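Local coordinates for protein endoglucanase (Uncultured bacterium, PDB 3X17) that probably hydrolyses internal beta-1,4-glucosidic bonds of cellulose, as a family 9 endoglucanase with an N-terminal Ig-like domain, at residues L223-V226 with R227-L230. Sequence-based numbering, arbitrary orientation.
With CA (calcium ion), chain D.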
loop_
_atom_site.group_PDB
_atom_site.type_symbol
_atom_site.label_atom_id
_atom_site.label_comp_id
_atom_site.label_asym_id
_atom_site.label_seq_id
_atom_site.Cartn_x
_atom_site.Cartn_y
_atom_site.Cartn_z
ATOM N N LEU A 223 3.688 11.167 -10.880
ATOM C CA LEU A 223 5.085 11.599 -10.701
ATOM C C LEU A 223 5.209 12.957 -10.010
ATOM O O LEU A 223 6.068 13.140 -9.165
ATOM C CB LEU A 223 5.853 11.613 -12.033
ATOM C CG LEU A 223 5.948 10.250 -12.735
ATOM C CD1 LEU A 223 6.845 10.333 -13.954
ATOM C CD2 LEU A 223 6.414 9.174 -11.766
ATOM N N ASP A 224 4.289 13.869 -10.278
ATOM C CA ASP A 224 4.194 15.071 -9.461
ATOM C C ASP A 224 3.957 14.720 -7.999
ATOM O O ASP A 224 4.558 15.324 -7.117
ATOM C CB ASP A 224 3.106 16.006 -9.962
ATOM C CG ASP A 224 3.427 16.576 -11.331
ATOM O OD1 ASP A 224 4.578 17.038 -11.550
ATOM O OD2 ASP A 224 2.566 16.434 -12.215
ATOM N N GLU A 225 3.088 13.746 -7.728
ATOM C CA GLU A 225 2.832 13.417 -6.327
ATOM C C GLU A 225 4.102 12.857 -5.690
ATOM O O GLU A 225 4.494 13.281 -4.602
ATOM C CB GLU A 225 1.691 12.420 -6.157
ATOM C CG GLU A 225 1.242 12.308 -4.678
ATOM C CD GLU A 225 0.627 13.622 -4.176
ATOM O OE1 GLU A 225 -0.159 14.231 -4.944
ATOM O OE2 GLU A 225 0.988 14.073 -3.065
ATOM N N VAL A 226 4.676 11.839 -6.326
ATOM C CA VAL A 226 5.943 11.276 -5.891
ATOM C C VAL A 226 6.962 12.374 -5.618
ATOM O O VAL A 226 7.717 12.296 -4.657
ATOM C CB VAL A 226 6.525 10.304 -6.935
ATOM C CG1 VAL A 226 8.015 10.084 -6.687
ATOM C CG2 VAL A 226 5.749 8.967 -6.910
ATOM N N ARG A 227 7.005 13.385 -6.481
ATOM C CA ARG A 227 8.015 14.408 -6.347
ATOM C C ARG A 227 7.793 15.220 -5.065
ATOM O O ARG A 227 8.738 15.559 -4.391
ATOM C CB ARG A 227 8.009 15.340 -7.570
ATOM C CG ARG A 227 9.259 16.180 -7.634
ATOM C CD ARG A 227 9.039 17.584 -8.149
ATOM N NE ARG A 227 9.177 17.656 -9.597
ATOM C CZ ARG A 227 9.994 18.481 -10.253
ATOM N NH1 ARG A 227 10.791 19.350 -9.614
ATOM N NH2 ARG A 227 10.003 18.427 -11.575
ATOM N N TRP A 228 6.533 15.498 -4.727
ATOM C CA TRP A 228 6.202 16.075 -3.437
ATOM C C TRP A 228 6.874 15.294 -2.308
ATOM O O TRP A 228 7.494 15.882 -1.431
ATOM C CB TRP A 228 4.683 16.098 -3.220
ATOM C CG TRP A 228 4.241 16.950 -2.032
ATOM C CD1 TRP A 228 4.006 16.525 -0.749
ATOM C CD2 TRP A 228 4.002 18.371 -2.031
ATOM N NE1 TRP A 228 3.670 17.591 0.051
ATOM C CE2 TRP A 228 3.658 18.736 -0.710
ATOM C CE3 TRP A 228 4.058 19.367 -3.020
ATOM C CZ2 TRP A 228 3.335 20.051 -0.356
ATOM C CZ3 TRP A 228 3.767 20.695 -2.656
ATOM C CH2 TRP A 228 3.422 21.021 -1.338
ATOM N N GLY A 229 6.757 13.970 -2.324
ATOM C CA GLY A 229 7.313 13.182 -1.224
ATOM C C GLY A 229 8.823 13.248 -1.232
ATOM O O GLY A 229 9.453 13.392 -0.191
ATOM N N LEU A 230 9.413 13.164 -2.422
ATOM C CA LEU A 230 10.865 13.095 -2.542
ATOM C C LEU A 230 11.532 14.424 -2.190
ATOM O O LEU A 230 12.658 14.445 -1.658
ATOM C CB LEU A 230 11.254 12.698 -3.958
ATOM C CG LEU A 230 10.784 11.294 -4.376
ATOM C CD1 LEU A 230 11.304 11.053 -5.770
ATOM C CD2 LEU A 230 11.378 10.281 -3.391
HETATM CA CA CA D . 1.182 16.834 -14.198
#
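The carbonyl O of V226 accepts a hydrogen bond from the backbone N of L230 at 2.9 Å. R227 N donates to L223 O at the same length, W228 N to D224 O, and G229 N to E225 O in a longer bond of 3.3 Å. These i to i+4 bonds define one alpha-helical run. The V226 and L230 side chains run alongside each other one turn apart, and V226 CG1 meets L230 CD1 at 3.5 Å. V226 CG1 is anti to its own N (chi1 162°), which places this methyl on the L230 side. L230 also packs on W282 and A285 of helix 272-288. With an alanine in place of L230, the V226 methyl would probably be left without its apolar neighbour and a gap opened toward W282. Near the start of the helix, D224 OD2 binds calcium at 2.5 Å, in a site completed by D207, E214, N217, V219 and D221. The E225 carboxylate is held by a salt bridge to R131 and a hydrogen bond from W174, while R227 NH2 forms a salt bridge with D293. Within the (alpha/alpha)6 barrel domain, V226 and L230 pack on helix 184-200, and E225 meets helix 115-130.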